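PDB 4BQH: Udp-n-acetylglucosamine pyrophosphorylase from Trypanosoma brucei, which probably joins UTP and N-acetyl-alpha-D-glucosamine 1-phosphate into UDP-N-acetyl-alpha-D-glucosamine, releasing diphosphate. Local coordinates for residues Phe352-Ile357 / Ile425-Arg430; Ser81-Ser86 / Lys96-Leu101; Val292-Ala297 / Ser359-Leu364; Asp282-Asn287 / Ala449-Leu454. One frame throughout, in Å; residues are numbered along the deposited sequence.

Interaction 1 (Phe352-Ile357 / Ile425-Arg430)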
# COMPACT_ATOMS: atom_id res chain seq x y z
N PHE A 352 -1.07 21.26 11.31
CA PHE A 352 -0.49 20.10 10.61
C PHE A 352 -1.48 18.97 10.73
O PHE A 352 -1.49 18.24 11.71
CB PHE A 352 0.83 19.70 11.24
CG PHE A 352 1.95 20.69 10.99
CD1 PHE A 352 2.77 20.55 9.86
CD2 PHE A 352 2.20 21.73 11.88
CE1 PHE A 352 3.81 21.45 9.63
CE2 PHE A 352 3.24 22.63 11.65
CZ PHE A 352 4.04 22.48 10.53
N ASN A 353 -2.32 18.83 9.71
CA ASN A 353 -3.50 17.98 9.83
C ASN A 353 -3.67 17.02 8.65
O ASN A 353 -4.76 16.52 8.39
CB ASN A 353 -4.76 18.87 9.97
CG ASN A 353 -5.93 18.13 10.60
OD1 ASN A 353 -5.75 17.27 11.46
ND2 ASN A 353 -7.14 18.50 10.19
N CYS A 354 -2.58 16.75 7.93
CA CYS A 354 -2.65 15.76 6.83
C CYS A 354 -1.81 14.56 7.22
O CYS A 354 -0.62 14.50 6.92
CB CYS A 354 -2.16 16.36 5.51
SG CYS A 354 -3.22 17.71 4.92
N ALA A 355 -2.43 13.62 7.94
CA ALA A 355 -1.72 12.42 8.40
C ALA A 355 -1.49 11.39 7.28
O ALA A 355 -2.39 11.11 6.47
CB ALA A 355 -2.47 11.78 9.57
N ASN A 356 -0.29 10.83 7.27
CA ASN A 356 0.12 9.85 6.29
C ASN A 356 -0.55 8.49 6.52
O ASN A 356 -0.29 7.85 7.53
CB ASN A 356 1.65 9.72 6.35
CG ASN A 356 2.18 8.71 5.35
OD1 ASN A 356 1.58 8.51 4.29
ND2 ASN A 356 3.29 8.07 5.69
N ILE A 357 -1.39 8.05 5.58
CA ILE A 357 -2.00 6.70 5.68
C ILE A 357 -1.36 5.70 4.68
O ILE A 357 -1.90 4.62 4.43
CB ILE A 357 -3.55 6.73 5.58
CG1 ILE A 357 -4.02 7.27 4.22
CG2 ILE A 357 -4.14 7.57 6.72
CD1 ILE A 357 -5.40 6.79 3.83
N ILE A 425 -2.08 16.48 -2.66
CA ILE A 425 -2.65 15.82 -1.48
C ILE A 425 -4.15 15.66 -1.71
O ILE A 425 -4.82 16.62 -2.16
CB ILE A 425 -2.46 16.69 -0.23
CG1 ILE A 425 -0.97 16.66 0.18
CG2 ILE A 425 -3.37 16.22 0.91
CD1 ILE A 425 -0.57 17.73 1.20
N MET A 426 -4.68 14.49 -1.37
CA MET A 426 -6.13 14.27 -1.34
C MET A 426 -6.49 13.86 0.09
O MET A 426 -6.11 12.80 0.55
CB MET A 426 -6.55 13.20 -2.37
CG MET A 426 -8.07 13.04 -2.48
SD MET A 426 -8.48 12.01 -3.93
CE MET A 426 -8.13 10.43 -3.32
N GLN A 427 -7.17 14.76 0.81
CA GLN A 427 -7.54 14.52 2.20
C GLN A 427 -8.87 13.75 2.18
O GLN A 427 -9.85 14.25 1.66
CB GLN A 427 -7.67 15.84 2.97
CG GLN A 427 -8.04 15.68 4.45
CD GLN A 427 -6.84 15.79 5.39
OE1 GLN A 427 -5.83 15.10 5.22
NE2 GLN A 427 -6.96 16.65 6.40
N VAL A 428 -8.87 12.55 2.75
CA VAL A 428 -10.01 11.63 2.68
C VAL A 428 -10.55 11.31 4.08
O VAL A 428 -9.92 11.61 5.08
CB VAL A 428 -9.68 10.32 1.91
CG1 VAL A 428 -9.28 10.60 0.47
CG2 VAL A 428 -8.60 9.49 2.63
N ASP A 429 -11.73 10.69 4.09
CA ASP A 429 -12.45 10.30 5.27
C ASP A 429 -11.85 9.01 5.85
O ASP A 429 -12.00 7.94 5.26
CB ASP A 429 -13.91 10.08 4.81
CG ASP A 429 -14.91 10.10 5.94
OD1 ASP A 429 -14.61 9.51 7.01
OD2 ASP A 429 -16.01 10.70 5.72
N ARG A 430 -11.20 9.09 7.01
CA ARG A 430 -10.45 7.97 7.57
C ARG A 430 -11.33 6.73 7.71
O ARG A 430 -10.93 5.62 7.37
CB ARG A 430 -9.84 8.32 8.94
CG ARG A 430 -9.00 7.19 9.54
CD ARG A 430 -8.61 7.49 10.99
NE ARG A 430 -7.80 8.71 11.09
CZ ARG A 430 -6.58 8.77 11.62
NH1 ARG A 430 -5.98 7.68 12.09
NH2 ARG A 430 -5.95 9.94 11.68

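Interaction 2 (Ser81-Ser86 / Lys96-Leu101)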
# COMPACT_ATOMS: atom_id res chain seq x y z
N SER A 81 -5.72 24.51 0.37
CA SER A 81 -4.90 24.31 -0.86
C SER A 81 -4.98 22.92 -1.54
O SER A 81 -4.49 22.74 -2.65
CB SER A 81 -3.43 24.65 -0.59
OG SER A 81 -2.80 23.65 0.21
N PHE A 82 -5.60 21.95 -0.87
CA PHE A 82 -5.60 20.56 -1.34
C PHE A 82 -7.04 20.09 -1.49
O PHE A 82 -7.94 20.67 -0.89
CB PHE A 82 -4.83 19.68 -0.35
CG PHE A 82 -5.24 19.87 1.09
CD1 PHE A 82 -6.28 19.11 1.64
CD2 PHE A 82 -4.59 20.80 1.89
CE1 PHE A 82 -6.65 19.28 2.99
CE2 PHE A 82 -4.96 20.98 3.22
CZ PHE A 82 -5.98 20.22 3.77
N PHE A 83 -7.25 19.03 -2.26
CA PHE A 83 -8.58 18.48 -2.48
C PHE A 83 -8.99 17.77 -1.18
O PHE A 83 -8.31 16.82 -0.75
CB PHE A 83 -8.49 17.49 -3.65
CG PHE A 83 -9.81 16.95 -4.15
CD1 PHE A 83 -10.98 17.72 -4.13
CD2 PHE A 83 -9.85 15.68 -4.70
CE1 PHE A 83 -12.18 17.20 -4.63
CE2 PHE A 83 -11.03 15.15 -5.20
CZ PHE A 83 -12.20 15.92 -5.16
N ASP A 84 -10.07 18.26 -0.56
CA ASP A 84 -10.51 17.74 0.72
C ASP A 84 -11.91 17.13 0.59
O ASP A 84 -12.89 17.84 0.45
CB ASP A 84 -10.44 18.84 1.78
CG ASP A 84 -10.62 18.31 3.21
OD1 ASP A 84 -11.20 17.23 3.40
OD2 ASP A 84 -10.14 18.99 4.14
N ILE A 85 -11.98 15.81 0.64
CA ILE A 85 -13.25 15.10 0.60
C ILE A 85 -13.47 14.30 1.90
O ILE A 85 -14.10 13.24 1.89
CB ILE A 85 -13.37 14.27 -0.69
CG1 ILE A 85 -12.19 13.31 -0.84
CG2 ILE A 85 -13.42 15.21 -1.89
CD1 ILE A 85 -12.28 12.38 -2.04
N SER A 86 -13.02 14.86 3.02
CA SER A 86 -12.85 14.10 4.26
C SER A 86 -14.12 13.99 5.12
O SER A 86 -14.08 13.37 6.18
CB SER A 86 -11.67 14.64 5.09
OG SER A 86 -11.93 15.97 5.54
N LYS A 96 -20.37 17.33 -8.03
CA LYS A 96 -20.14 17.29 -9.48
C LYS A 96 -18.67 17.03 -9.80
O LYS A 96 -18.35 16.23 -10.67
CB LYS A 96 -20.59 18.58 -10.16
CG LYS A 96 -20.52 18.50 -11.68
CD LYS A 96 -21.04 19.76 -12.35
CE LYS A 96 -21.19 19.55 -13.86
NZ LYS A 96 -19.89 19.35 -14.56
N ARG A 97 -17.79 17.72 -9.09
CA ARG A 97 -16.34 17.57 -9.32
C ARG A 97 -15.92 16.13 -9.04
O ARG A 97 -15.15 15.56 -9.82
CB ARG A 97 -15.54 18.53 -8.42
CG ARG A 97 -14.03 18.41 -8.65
CD ARG A 97 -13.29 19.40 -7.79
NE ARG A 97 -11.85 19.22 -7.90
CZ ARG A 97 -10.97 19.77 -7.06
NH1 ARG A 97 -11.39 20.53 -6.05
NH2 ARG A 97 -9.69 19.55 -7.24
N ILE A 98 -16.42 15.56 -7.94
CA ILE A 98 -16.12 14.16 -7.61
C ILE A 98 -16.61 13.20 -8.70
O ILE A 98 -15.88 12.31 -9.13
CB ILE A 98 -16.73 13.77 -6.24
CG1 ILE A 98 -15.94 14.46 -5.11
CG2 ILE A 98 -16.69 12.25 -6.05
CD1 ILE A 98 -16.68 14.55 -3.77
N LYS A 99 -17.84 13.39 -9.16
CA LYS A 99 -18.39 12.56 -10.22
C LYS A 99 -17.59 12.70 -11.52
O LYS A 99 -17.35 11.71 -12.25
CB LYS A 99 -19.86 12.94 -10.48
CG LYS A 99 -20.59 12.01 -11.45
CD LYS A 99 -22.11 12.26 -11.43
CE LYS A 99 -22.72 11.81 -10.09
NZ LYS A 99 -24.21 11.73 -10.16
N ASN A 100 -17.17 13.92 -11.82
CA ASN A 100 -16.40 14.13 -13.04
C ASN A 100 -15.00 13.50 -12.97
O ASN A 100 -14.52 12.93 -13.96
CB ASN A 100 -16.32 15.61 -13.38
CG ASN A 100 -17.64 16.17 -13.87
OD1 ASN A 100 -17.89 17.37 -13.78
ND2 ASN A 100 -18.50 15.30 -14.39
N LEU A 101 -14.36 13.59 -11.80
CA LEU A 101 -13.05 12.96 -11.61
C LEU A 101 -13.18 11.44 -11.69
O LEU A 101 -12.31 10.76 -12.24
CB LEU A 101 -12.45 13.37 -10.25
CG LEU A 101 -11.96 14.83 -10.16
CD1 LEU A 101 -11.58 15.15 -8.72
CD2 LEU A 101 -10.76 15.11 -11.06

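Interaction 3 (Val292-Ala297 / Ser359-Leu364)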
# COMPACT_ATOMS: atom_id res chain seq x y z
N VAL A 292 -11.60 8.11 -8.35
CA VAL A 292 -11.49 9.56 -7.99
C VAL A 292 -10.01 9.95 -7.78
O VAL A 292 -9.56 11.00 -8.24
CB VAL A 292 -12.33 9.91 -6.76
CG1 VAL A 292 -12.14 11.36 -6.31
CG2 VAL A 292 -13.80 9.60 -7.04
N PHE A 293 -9.27 9.08 -7.10
CA PHE A 293 -7.82 9.26 -6.85
C PHE A 293 -7.10 9.33 -8.20
O PHE A 293 -6.31 10.24 -8.45
CB PHE A 293 -7.39 8.00 -6.08
CG PHE A 293 -6.06 8.07 -5.36
CD1 PHE A 293 -5.46 9.27 -5.01
CD2 PHE A 293 -5.48 6.89 -4.94
CE1 PHE A 293 -4.26 9.27 -4.27
CE2 PHE A 293 -4.29 6.88 -4.20
CZ PHE A 293 -3.68 8.08 -3.88
N ILE A 294 -7.42 8.39 -9.09
CA ILE A 294 -6.84 8.35 -10.44
C ILE A 294 -7.22 9.57 -11.29
O ILE A 294 -6.35 10.17 -11.94
CB ILE A 294 -7.23 7.04 -11.15
CG1 ILE A 294 -6.63 5.84 -10.40
CG2 ILE A 294 -6.80 7.05 -12.63
CD1 ILE A 294 -7.34 4.52 -10.75
N GLY A 295 -8.49 9.92 -11.27
CA GLY A 295 -8.98 11.09 -12.03
C GLY A 295 -8.34 12.38 -11.54
O GLY A 295 -7.93 13.24 -12.35
N TYR A 296 -8.20 12.51 -10.23
CA TYR A 296 -7.52 13.67 -9.64
C TYR A 296 -6.07 13.75 -10.12
O TYR A 296 -5.59 14.82 -10.50
CB TYR A 296 -7.57 13.56 -8.11
CG TYR A 296 -6.99 14.72 -7.34
CD1 TYR A 296 -7.41 16.05 -7.56
CD2 TYR A 296 -6.07 14.48 -6.32
CE1 TYR A 296 -6.87 17.10 -6.79
CE2 TYR A 296 -5.52 15.51 -5.57
CZ TYR A 296 -5.92 16.80 -5.80
OH TYR A 296 -5.35 17.76 -4.99
N ALA A 297 -5.35 12.63 -10.11
CA ALA A 297 -3.96 12.66 -10.58
C ALA A 297 -3.90 13.12 -12.04
O ALA A 297 -3.06 13.94 -12.40
CB ALA A 297 -3.31 11.29 -10.44
N SER A 359 -0.94 5.63 1.44
CA SER A 359 -1.72 5.32 0.26
C SER A 359 -1.33 6.35 -0.81
O SER A 359 -1.60 7.54 -0.64
CB SER A 359 -3.20 5.43 0.59
OG SER A 359 -3.96 5.17 -0.57
N ASN A 360 -0.68 5.89 -1.88
CA ASN A 360 -0.08 6.79 -2.87
C ASN A 360 -0.46 6.40 -4.28
O ASN A 360 -0.73 5.23 -4.58
CB ASN A 360 1.46 6.78 -2.83
CG ASN A 360 2.06 7.02 -1.46
OD1 ASN A 360 1.53 7.77 -0.62
ND2 ASN A 360 3.21 6.45 -1.26
N LEU A 361 -0.47 7.39 -5.16
CA LEU A 361 -0.64 7.12 -6.58
C LEU A 361 0.51 7.81 -7.30
O LEU A 361 0.66 9.03 -7.19
CB LEU A 361 -2.00 7.64 -7.05
CG LEU A 361 -2.35 7.33 -8.50
CD1 LEU A 361 -2.62 5.85 -8.70
CD2 LEU A 361 -3.61 8.08 -8.87
N CYS A 362 1.33 7.06 -8.02
CA CYS A 362 2.50 7.64 -8.65
C CYS A 362 2.48 7.38 -10.15
O CYS A 362 2.08 6.30 -10.57
CB CYS A 362 3.76 7.00 -8.09
SG CYS A 362 3.96 7.29 -6.32
N SER A 363 2.94 8.36 -10.93
CA SER A 363 3.13 8.11 -12.36
C SER A 363 4.23 7.07 -12.57
O SER A 363 5.15 6.91 -11.75
CB SER A 363 3.52 9.40 -13.10
OG SER A 363 4.82 9.83 -12.73
N LEU A 364 4.18 6.38 -13.70
CA LEU A 364 5.26 5.46 -14.01
C LEU A 364 6.58 6.22 -14.23
O LEU A 364 7.64 5.74 -13.84
CB LEU A 364 4.91 4.59 -15.23
CG LEU A 364 5.77 3.31 -15.28
CD1 LEU A 364 5.41 2.33 -14.17
CD2 LEU A 364 5.63 2.61 -16.62

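Interaction 4 (Asp282-Asn287 / Ala449-Leu454)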
# COMPACT_ATOMS: atom_id res chain seq x y z
N ASP A 282 -2.50 -4.72 4.63
CA ASP A 282 -3.15 -4.64 5.97
C ASP A 282 -4.40 -3.75 6.07
O ASP A 282 -5.10 -3.78 7.08
CB ASP A 282 -2.13 -4.27 7.07
CG ASP A 282 -1.72 -2.79 7.08
OD1 ASP A 282 -2.29 -1.94 6.35
OD2 ASP A 282 -0.78 -2.46 7.85
N ASN A 283 -4.68 -2.98 5.02
CA ASN A 283 -5.75 -2.00 5.10
C ASN A 283 -7.05 -2.61 4.63
O ASN A 283 -7.29 -2.74 3.43
CB ASN A 283 -5.41 -0.78 4.26
CG ASN A 283 -6.44 0.31 4.40
OD1 ASN A 283 -7.39 0.19 5.18
ND2 ASN A 283 -6.28 1.38 3.65
N LEU A 284 -7.91 -3.00 5.58
CA LEU A 284 -9.16 -3.65 5.21
C LEU A 284 -10.06 -2.72 4.40
O LEU A 284 -10.88 -3.20 3.60
CB LEU A 284 -9.93 -4.08 6.47
CG LEU A 284 -11.21 -4.90 6.23
CD1 LEU A 284 -10.91 -6.26 5.57
CD2 LEU A 284 -11.95 -5.12 7.56
N LEU A 285 -9.93 -1.41 4.62
CA LEU A 285 -10.79 -0.44 3.96
C LEU A 285 -10.20 0.15 2.66
O LEU A 285 -10.71 1.15 2.16
CB LEU A 285 -11.15 0.69 4.91
CG LEU A 285 -12.27 0.48 5.95
CD1 LEU A 285 -12.32 -0.89 6.61
CD2 LEU A 285 -12.08 1.59 6.98
N ALA A 286 -9.18 -0.49 2.12
CA ALA A 286 -8.41 0.09 1.01
C ALA A 286 -9.32 0.34 -0.19
O ALA A 286 -10.08 -0.55 -0.60
CB ALA A 286 -7.27 -0.82 0.63
N ASN A 287 -9.27 1.57 -0.70
CA ASN A 287 -10.07 1.93 -1.85
C ASN A 287 -9.22 1.60 -3.08
O ASN A 287 -8.49 2.44 -3.62
CB ASN A 287 -10.48 3.39 -1.77
CG ASN A 287 -11.52 3.75 -2.80
OD1 ASN A 287 -11.83 2.97 -3.69
ND2 ASN A 287 -12.08 4.94 -2.68
N ALA A 449 -11.01 -6.56 14.75
CA ALA A 449 -12.34 -6.12 15.12
C ALA A 449 -12.57 -4.64 14.88
O ALA A 449 -13.69 -4.25 14.55
CB ALA A 449 -12.63 -6.47 16.59
N ASP A 450 -11.54 -3.82 15.10
CA ASP A 450 -11.64 -2.39 14.86
C ASP A 450 -11.87 -2.13 13.38
O ASP A 450 -12.70 -1.31 13.03
CB ASP A 450 -10.40 -1.61 15.36
CG ASP A 450 -10.26 -1.60 16.90
OD1 ASP A 450 -11.27 -1.58 17.64
OD2 ASP A 450 -9.10 -1.63 17.37
N ALA A 451 -11.14 -2.85 12.51
CA ALA A 451 -11.30 -2.66 11.06
C ALA A 451 -12.67 -3.15 10.59
O ALA A 451 -13.32 -2.46 9.82
CB ALA A 451 -10.20 -3.39 10.29
N VAL A 452 -13.10 -4.32 11.08
CA VAL A 452 -14.43 -4.85 10.75
C VAL A 452 -15.52 -3.88 11.19
O VAL A 452 -16.45 -3.64 10.45
CB VAL A 452 -14.65 -6.29 11.30
CG1 VAL A 452 -16.14 -6.71 11.26
CG2 VAL A 452 -13.77 -7.30 10.55
N ARG A 453 -15.41 -3.28 12.38
CA ARG A 453 -16.39 -2.26 12.76
C ARG A 453 -16.48 -1.12 11.74
O ARG A 453 -17.57 -0.69 11.42
CB ARG A 453 -16.11 -1.70 14.17
CG ARG A 453 -16.99 -0.51 14.58
CD ARG A 453 -16.53 0.09 15.93
NE ARG A 453 -16.34 -1.01 16.87
CZ ARG A 453 -15.18 -1.37 17.39
NH1 ARG A 453 -14.05 -0.69 17.14
NH2 ARG A 453 -15.14 -2.40 18.20
N LEU A 454 -15.34 -0.62 11.25
CA LEU A 454 -15.40 0.48 10.27
C LEU A 454 -16.04 0.01 8.96
O LEU A 454 -16.81 0.76 8.35
CB LEU A 454 -13.99 1.02 9.97
CG LEU A 454 -13.27 1.66 11.18
CD1 LEU A 454 -11.85 2.02 10.77
CD2 LEU A 454 -14.01 2.89 11.68

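Interaction 1 (Phe352-Ile357 / Ile425-Arg430)
Gln427 reaches across to the backbone of Asn353 through its amide nitrogen, and this bond is the polar centre of the contact. NE2 donates to Asn353 O over 3.0 Å, with a nearly straight N-H...O angle of 167°. The acceptor lies almost within the plane of the Gln427 amide, whereas the donor sits above the plane of the Asn353 carbonyl, 36° out of it. The other end of the same amide is held as well, because OE1 is hydrogen-bonded to Thr308 OG1. With one partner at each end, the flat group is fixed in its rotation. Its chain starts with CG anti to the backbone N and then bends at its second torsion, which turns the amide toward 352-357. There Gln427 OE1 packs 3.6 Å from Cys354 CA and lies close to the sulfur too.

Apolar contacts flank this bond along the two segments. Cys354 SG rests against Ile425 CG2 at 4.3 Å, and further on the CD1 branch of Ile357 meets Val428 CG2 at 4.4 Å. Arg430 merely brushes Ala355 CB with NH2; its guanidinium is engaged by Glu316 and by the carbonyl of Pro310.

The two segments run 77° apart and do not pair as neighbouring strands. Strand 304-309 lies between them in the mixed sheet, antiparallel to 355-357 and parallel to 423-427, and Thr308 comes from that middle strand. The contact thus spans a strand within the GT-A-type nucleotidyltransferase fold, with helix 291-300 packed against Met426 and strand 83-84 hydrogen-bonded to the backbone of Gln427.

Interaction 2 (Ser81-Ser86 / Lys96-Leu101)
The ring of Phe83 is wedged between Ile85, two residues further on, and the side chains of helix 95-110, and this is the tight part of the contact. Leu101 presses CD1 to within 3.6 Å of Phe83 CE2, the two side chains reaching out to meet head-on, while Ile98 sets CG1 4.0 Å from Phe83 CZ. Beside them Ile85 CG2 meets Ile98 CD1 at 3.8 Å. The same CG2 also lies over one face of the Phe83 ring, so this methyl serves both the ring and the helix.

Over the other face comes Arg97, on the solvent side. A first torsion of -179° and a straight run of the chain from CG to NE carry its guanidinium out along the ring. A cation-pi contact results, off-centre: Arg97 CZ stands 4.1 Å from the centroid of the Phe83 ring, and the ring and guanidinium planes are 33° apart. The closest pair is Phe83 CD1 and Arg97 NH1, at 3.4 Å. The charged group thus lies on the exposed side of the contact, with a ring face and a long, weak ion pair to Glu300 as its partners.

On the sheet side, strand 83-84 runs parallel to strand 423-427, with Phe83 and Ile85 both hydrogen-bonded to the backbone of Gln427. Helix 291-300 closes the wedge from a further side, with Tyr296 and Val292 touching Phe83 and Val292 also touching Ile98.

Interaction 3 (Val292-Ala297 / Ser359-Leu364)
Leu361 is the bump of this contact, and the surface of helix 291-300 supplies the hollow. Its CD2 methyl drops into a shallow dent floored by backbone and walled by a small side chain: it lies 3.5 Å from Phe293 O, 3.6 Å from Ile294 CA and 3.6 Å from Ala297 CB. The short alanine lets the methyl come this near to the helix, and Ile294 CG1 adds a looser touch to the same CD2 at 4.1 Å, its chain lying roughly perpendicular to that of Leu361.

Nearer the strand, at Leu361 CB, the fit is reversed. Phe293 extends its ring alongside Leu361, one side chain leading from helix to strand and the other from strand to helix, so that Leu361 CB sits over the ring face. This is a CH-pi contact, 3.8 Å from CB to the Phe293 ring centroid and 18° off the normal. With chi1 near -163° the Phe293 ring swings off the helix toward the strand.

Helix 291-300 links strand 275-280 to strand 304-309, and strand 359-363 is inserted between these two, antiparallel to both: a split beta-alpha-beta crossover, with the helix laid over the inserted strand. The short axes approach to 9.5 Å at an angle of 41°.

The end of the Phe293 ring also meets the strand backbone, CZ lying 3.5 Å from Leu361 N and close to Asn360 C, while CE2 passes the hydroxyl of Ser359. Val305 and Gln277, on the two flanking strands, and Met426 also pack against the ring.

Interaction 4 (Asp282-Asn287 / Ala449-Leu454)
Leu284 and Leu285, the two central residues of a type I beta turn from Asn283 to Ala286, both bear on helix 448-471. Leu284 sends CD2 against Ala451 CB at 3.7 Å and, less closely, toward Val452 CG2. A nearly trans first torsion (chi1 -174°) directs this branch at the helix. Leu285 takes the next stretch: CD2 meets Leu454 CB at 3.6 Å, while CD1 lies over the backbone at Ala451 O. Ala451 is thus approached by both leucines, and its small side chain allows the turn to lie close to the helix, with the CA atoms of Leu284 and Ala451 6.3 Å apart.

The next shell shapes the turn itself. Asn283 OD1 accepts from Leu285 N over 3.1 Å, an Asx turn within the beta turn, though the donor stands well above the carbonyl plane. The same oxygen also takes Gly435 N, and ND2 donates to the carbonyl of Glu433, so the amide is tied to the end of helix 430-433 and to the loop after it. Farther out, Lys154 NZ of helix 147-166 hydrogen-bonds to Ala286 O, the carbonyl that ends the turn, and Leu147 and Met150 of that helix touch Leu284.

On the helix, the CB of Arg453 points away from the turn, and its NH1 forms a salt bridge with Asp450 OD1 at 3.0 Å, meeting that oxygen on its anti side.

Overall arrangement
From the N terminus, interaction 2 closes first, a short loop that folds helix 95-110 back onto strand 83-84. Interaction 4 opens next, at the turn 282-287, and closes last, joining helix 448-471 to the loop after strand 275-280. Interactions 3 and 1 are both nested within this long loop and cross each other: 292-297 opens, 352-357 follows, 359-364 closes interaction 3 and 425-430 closes interaction 1. Interactions 1, 2 and 3 meet at one sheet, where Gln427 pairs with strand 83-84 and Tyr296 packs on Phe83. Interaction 4 touches this group only at its margin, through packing of Leu285 on Arg430.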